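Local coordinates for DUF3829 domain-containing protein (Bacteroides thetaiotaomicron, PDB 3RH3) that is of unknown function but folds as an all-alpha protein and is probably a lipoprotein in its natural, full-length form, at residues D157-K169 with I209-F222. Sequence-based numbering, arbitrary orientation. Where two conformers were deposited one is given.
Sequences DEPLKDQIMAMRK and IPAVTGYDEELKNF
Q163 meets F222 with its aliphatic shaft: CG stands over one face of the ring, 4.1 Å from the F222 centroid and 12° off the normal, a CH-pi contact. M167 brings SE and CG to the edge of the same ring, near its plane, a Met-aromatic contact, and its CE lies 3.6 Å from F222 CD1. With its CG anti to the backbone N, F222 extends its ring toward helix 161-169. A bend at chi2 turns the Q163 amide away from that ring, and NE2 gives a weak hydrogen bond to P210 O, 3.2 Å long but only 124° at the hydrogen; Q163 was modelled in two conformers, and this bond, belonging to one of them, is uncertain. I209 flanks this group, its CG2 against the Q163 amide and its CD1 3.8 Å from A166 CB. At the N-terminal ends of the two helices, both methyls of L160 rest against Y215, CD1 lying 3.7 Å from Y215 CD1; CD2 also reaches V212 CG2, and CD1 also touches E218 CB. P159 crosses Y215 at about a right angle, its CG 3.4 Å from Y215 OH. An alanine in place of Y215 would probably leave P159 and L160 without their aromatic partner and open a gap there. The axes of helix segments 161-169 and 216-222 come within 11.2 Å, at 23° to each other, within a helical bundle where A206 of helix 189-207 also touches A166 and F222. The 621 Å² buried at this helix-start end of the DUF3829-like C-terminal domain thus rests mainly on van der Waals, CH-pi and Met-aromatic contacts, with little directional bonding across it.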
loop_
_atom_site.group_PDB
_atom_site.type_symbol
_atom_site.label_atom_id
_atom_site.label_comp_id
_atom_site.label_asym_id
_atom_site.label_seq_id
_atom_site.Cartn_x
_atom_site.Cartn_y
_atom_site.Cartn_z
ATOM N N ASP A 157 -24.245 -1.652 13.830
ATOM C CA ASP A 157 -24.771 -1.306 15.159
ATOM C C ASP A 157 -23.729 -0.609 16.051
ATOM O O ASP A 157 -23.953 -0.456 17.258
ATOM C CB ASP A 157 -25.305 -2.578 15.863
ATOM C CG ASP A 157 -26.286 -3.387 15.025
ATOM O OD1 ASP A 157 -27.301 -2.806 14.561
ATOM O OD2 ASP A 157 -26.030 -4.598 14.816
ATOM N N GLU A 158 -22.609 -0.169 15.459
ATOM C CA GLU A 158 -21.546 0.499 16.189
ATOM C C GLU A 158 -21.843 2.010 16.254
ATOM O O GLU A 158 -21.987 2.631 15.201
ATOM C CB GLU A 158 -20.184 0.186 15.529
ATOM C CG GLU A 158 -18.917 0.613 16.260
ATOM C CD GLU A 158 -18.819 0.569 17.774
ATOM O OE1 GLU A 158 -19.016 -0.517 18.366
ATOM O OE2 GLU A 158 -18.569 1.642 18.367
ATOM N N PRO A 159 -21.963 2.626 17.466
ATOM C CA PRO A 159 -22.250 4.082 17.534
ATOM C C PRO A 159 -21.217 4.964 16.816
ATOM O O PRO A 159 -21.579 6.035 16.348
ATOM C CB PRO A 159 -22.244 4.375 19.038
ATOM C CG PRO A 159 -22.517 3.062 19.677
ATOM C CD PRO A 159 -21.871 2.038 18.820
ATOM N N LEU A 160 -19.953 4.519 16.709
ATOM C CA LEU A 160 -18.893 5.293 16.055
ATOM C C LEU A 160 -18.503 4.732 14.688
ATOM O O LEU A 160 -17.363 4.937 14.224
ATOM C CB LEU A 160 -17.653 5.374 16.955
ATOM C CG LEU A 160 -17.894 5.810 18.382
ATOM C CD1 LEU A 160 -16.720 5.464 19.234
ATOM C CD2 LEU A 160 -18.209 7.298 18.463
ATOM N N LYS A 161 -19.462 4.082 14.013
ATOM C CA LYS A 161 -19.292 3.505 12.678
ATOM C C LYS A 161 -18.634 4.511 11.716
ATOM O O LYS A 161 -17.590 4.186 11.143
ATOM C CB LYS A 161 -20.657 3.045 12.127
ATOM C CG LYS A 161 -20.633 2.345 10.769
ATOM C CD LYS A 161 -22.039 2.224 10.211
ATOM C CE LYS A 161 -22.058 1.653 8.824
ATOM N NZ LYS A 161 -22.723 2.575 7.864
ATOM N N ASP A 162 -19.206 5.740 11.586
ATOM C CA ASP A 162 -18.730 6.778 10.660
ATOM C C ASP A 162 -17.263 7.130 10.910
ATOM O O ASP A 162 -16.496 7.218 9.946
ATOM C CB ASP A 162 -19.591 8.044 10.748
ATOM C CG ASP A 162 -21.052 7.909 10.339
ATOM O OD1 ASP A 162 -21.427 6.839 9.795
ATOM O OD2 ASP A 162 -21.819 8.884 10.546
ATOM N N GLN A 163 -16.891 7.309 12.209
ATOM C CA GLN A 163 -15.539 7.637 12.642
ATOM C C GLN A 163 -14.566 6.498 12.242
ATOM O O GLN A 163 -13.544 6.775 11.625
ATOM C CB GLN A 163 -15.516 7.898 14.169
ATOM C CG GLN A 163 -16.189 9.222 14.601
ATOM C CD GLN A 163 -17.704 9.193 14.797
ATOM O OE1 GLN A 163 -18.435 8.326 14.281
ATOM N NE2 GLN A 163 -18.220 10.213 15.475
ATOM N N ILE A 164 -14.902 5.219 12.578
ATOM C CA ILE A 164 -14.093 4.028 12.280
ATOM C C ILE A 164 -13.919 3.860 10.764
ATOM O O ILE A 164 -12.786 3.663 10.292
ATOM C CB ILE A 164 -14.691 2.757 12.947
ATOM C CG1 ILE A 164 -14.597 2.881 14.493
ATOM C CG2 ILE A 164 -13.983 1.463 12.440
ATOM C CD1 ILE A 164 -15.655 2.177 15.274
HETATM N N MSE A 165 -15.026 3.942 10.011
HETATM C CA MSE A 165 -15.038 3.844 8.540
HETATM C C MSE A 165 -14.109 4.900 7.929
HETATM O O MSE A 165 -13.318 4.594 7.047
HETATM C CB MSE A 165 -16.468 4.020 7.971
HETATM C CG MSE A 165 -17.433 2.895 8.333
HETATM SE SE MSE A 165 -16.824 1.132 7.804
HETATM C CE MSE A 165 -17.105 1.327 5.903
ATOM N N ALA A 166 -14.201 6.164 8.429
ATOM C CA ALA A 166 -13.376 7.261 7.919
ATOM C C ALA A 166 -11.885 6.981 8.120
ATOM O O ALA A 166 -11.090 7.136 7.181
ATOM C CB ALA A 166 -13.754 8.565 8.590
HETATM N N MSE A 167 -11.506 6.538 9.321
HETATM C CA MSE A 167 -10.096 6.262 9.619
HETATM C C MSE A 167 -9.570 5.144 8.743
HETATM O O MSE A 167 -8.500 5.300 8.164
HETATM C CB MSE A 167 -9.887 5.933 11.095
HETATM C CG MSE A 167 -10.003 7.130 11.974
HETATM SE SE MSE A 167 -9.513 6.776 13.825
HETATM C CE MSE A 167 -11.265 6.249 14.491
ATOM N N ARG A 168 -10.324 4.037 8.629
ATOM C CA ARG A 168 -9.990 2.919 7.752
ATOM C C ARG A 168 -9.782 3.391 6.288
ATOM O O ARG A 168 -8.781 3.033 5.683
ATOM C CB ARG A 168 -11.075 1.839 7.801
ATOM C CG ARG A 168 -11.063 1.024 9.065
ATOM C CD ARG A 168 -11.924 -0.230 8.930
ATOM N NE ARG A 168 -11.339 -1.264 8.060
ATOM C CZ ARG A 168 -10.348 -2.084 8.411
ATOM N NH1 ARG A 168 -9.782 -1.981 9.609
ATOM N NH2 ARG A 168 -9.907 -3.003 7.560
ATOM N N LYS A 169 -10.671 4.208 5.749
ATOM C CA LYS A 169 -10.529 4.680 4.356
ATOM C C LYS A 169 -9.299 5.595 4.176
ATOM O O LYS A 169 -8.539 5.388 3.227
ATOM C CB LYS A 169 -11.793 5.375 3.838
ATOM C CG LYS A 169 -11.772 5.493 2.309
ATOM C CD LYS A 169 -13.071 5.905 1.704
ATOM C CE LYS A 169 -12.980 5.795 0.198
ATOM N NZ LYS A 169 -14.318 5.891 -0.448
ATOM N N ILE A 209 -18.018 14.810 10.596
ATOM C CA ILE A 209 -18.719 13.686 11.247
ATOM C C ILE A 209 -19.245 14.170 12.606
ATOM O O ILE A 209 -18.463 14.722 13.391
ATOM C CB ILE A 209 -17.878 12.385 11.383
ATOM C CG1 ILE A 209 -17.516 11.800 10.001
ATOM C CG2 ILE A 209 -18.631 11.339 12.205
ATOM C CD1 ILE A 209 -16.521 10.660 10.053
ATOM N N PRO A 210 -20.567 14.045 12.870
ATOM C CA PRO A 210 -21.092 14.538 14.153
ATOM C C PRO A 210 -20.593 13.693 15.325
ATOM O O PRO A 210 -20.516 12.463 15.220
ATOM C CB PRO A 210 -22.615 14.439 13.983
ATOM C CG PRO A 210 -22.815 13.372 12.956
ATOM C CD PRO A 210 -21.634 13.450 12.034
ATOM N N ALA A 211 -20.228 14.366 16.423
ATOM C CA ALA A 211 -19.766 13.739 17.656
ATOM C C ALA A 211 -20.896 12.915 18.288
ATOM O O ALA A 211 -22.076 13.249 18.128
ATOM C CB ALA A 211 -19.284 14.808 18.627
ATOM N N VAL A 212 -20.536 11.823 18.971
ATOM C CA VAL A 212 -21.490 10.945 19.649
ATOM C C VAL A 212 -21.274 11.102 21.150
ATOM O O VAL A 212 -20.134 11.034 21.613
ATOM C CB VAL A 212 -21.380 9.466 19.188
ATOM C CG1 VAL A 212 -22.555 8.640 19.705
ATOM C CG2 VAL A 212 -21.297 9.360 17.666
ATOM N N THR A 213 -22.362 11.327 21.907
ATOM C CA THR A 213 -22.321 11.513 23.352
ATOM C C THR A 213 -21.901 10.199 24.037
ATOM O O THR A 213 -22.385 9.128 23.675
ATOM C CB THR A 213 -23.691 12.031 23.823
ATOM O OG1 THR A 213 -23.978 13.231 23.109
ATOM C CG2 THR A 213 -23.735 12.328 25.316
ATOM N N GLY A 214 -20.991 10.316 25.004
ATOM C CA GLY A 214 -20.469 9.196 25.785
ATOM C C GLY A 214 -19.262 8.498 25.187
ATOM O O GLY A 214 -18.950 7.369 25.580
ATOM N N TYR A 215 -18.593 9.140 24.210
ATOM C CA TYR A 215 -17.426 8.572 23.515
ATOM C C TYR A 215 -16.327 9.638 23.348
ATOM O O TYR A 215 -15.665 9.681 22.313
ATOM C CB TYR A 215 -17.841 7.961 22.141
ATOM C CG TYR A 215 -18.862 6.854 22.268
ATOM C CD1 TYR A 215 -18.472 5.548 22.544
ATOM C CD2 TYR A 215 -20.228 7.124 22.188
ATOM C CE1 TYR A 215 -19.414 4.539 22.751
ATOM C CE2 TYR A 215 -21.179 6.120 22.374
ATOM C CZ TYR A 215 -20.769 4.829 22.660
ATOM O OH TYR A 215 -21.711 3.844 22.841
ATOM N N ASP A 216 -16.108 10.474 24.387
ATOM C CA ASP A 216 -15.114 11.559 24.377
ATOM C C ASP A 216 -13.667 11.035 24.261
ATOM O O ASP A 216 -12.830 11.680 23.637
ATOM C CB ASP A 216 -15.258 12.439 25.631
ATOM C CG ASP A 216 -16.632 13.082 25.814
ATOM O OD1 ASP A 216 -17.322 13.328 24.793
ATOM O OD2 ASP A 216 -17.017 13.339 26.979
ATOM N N GLU A 217 -13.385 9.864 24.844
ATOM C CA GLU A 217 -12.059 9.250 24.807
ATOM C C GLU A 217 -11.760 8.803 23.392
ATOM O O GLU A 217 -10.691 9.111 22.872
ATOM C CB GLU A 217 -11.998 8.080 25.807
ATOM C CG GLU A 217 -10.703 7.296 25.774
ATOM C CD GLU A 217 -10.661 6.130 26.736
ATOM O OE1 GLU A 217 -11.705 5.802 27.348
ATOM O OE2 GLU A 217 -9.568 5.542 26.883
ATOM N N GLU A 218 -12.726 8.139 22.749
ATOM C CA GLU A 218 -12.620 7.692 21.356
ATOM C C GLU A 218 -12.531 8.883 20.426
ATOM O O GLU A 218 -11.738 8.842 19.483
ATOM C CB GLU A 218 -13.797 6.800 20.979
ATOM C CG GLU A 218 -13.843 5.484 21.737
ATOM C CD GLU A 218 -14.606 5.438 23.052
ATOM O OE1 GLU A 218 -14.729 6.481 23.736
ATOM O OE2 GLU A 218 -15.040 4.325 23.423
ATOM N N LEU A 219 -13.287 9.970 20.719
ATOM C CA LEU A 219 -13.291 11.218 19.922
ATOM C C LEU A 219 -11.928 11.928 19.970
ATOM O O LEU A 219 -11.467 12.426 18.942
ATOM C CB LEU A 219 -14.414 12.177 20.386
ATOM C CG LEU A 219 -14.375 13.629 19.864
ATOM C CD1 LEU A 219 -14.685 13.691 18.350
ATOM C CD2 LEU A 219 -15.299 14.536 20.670
ATOM N N LYS A 220 -11.281 11.971 21.146
ATOM C CA LYS A 220 -9.956 12.573 21.261
ATOM C C LYS A 220 -8.950 11.798 20.380
ATOM O O LYS A 220 -8.156 12.425 19.683
ATOM C CB LYS A 220 -9.491 12.612 22.729
ATOM C CG LYS A 220 -8.204 13.408 22.951
ATOM C CD LYS A 220 -7.787 13.390 24.407
ATOM C CE LYS A 220 -6.613 14.301 24.658
ATOM N N ASN A 221 -9.018 10.450 20.376
ATOM C CA ASN A 221 -8.089 9.662 19.565
ATOM C C ASN A 221 -8.462 9.757 18.067
ATOM O O ASN A 221 -7.565 9.709 17.225
ATOM C CB ASN A 221 -7.959 8.217 20.074
ATOM C CG ASN A 221 -7.267 8.145 21.434
ATOM O OD1 ASN A 221 -6.069 8.454 21.586
ATOM N ND2 ASN A 221 -8.014 7.796 22.473
ATOM N N PHE A 222 -9.747 10.008 17.737
ATOM C CA PHE A 222 -10.153 10.242 16.346
ATOM C C PHE A 222 -9.572 11.596 15.874
ATOM O O PHE A 222 -9.011 11.675 14.786
ATOM C CB PHE A 222 -11.682 10.204 16.174
ATOM C CG PHE A 222 -12.157 10.526 14.771
ATOM C CD1 PHE A 222 -11.829 9.703 13.701
ATOM C CD2 PHE A 222 -12.942 11.645 14.525
ATOM C CE1 PHE A 222 -12.257 10.004 12.410
ATOM C CE2 PHE A 222 -13.407 11.916 13.245
ATOM C CZ PHE A 222 -13.046 11.106 12.195
#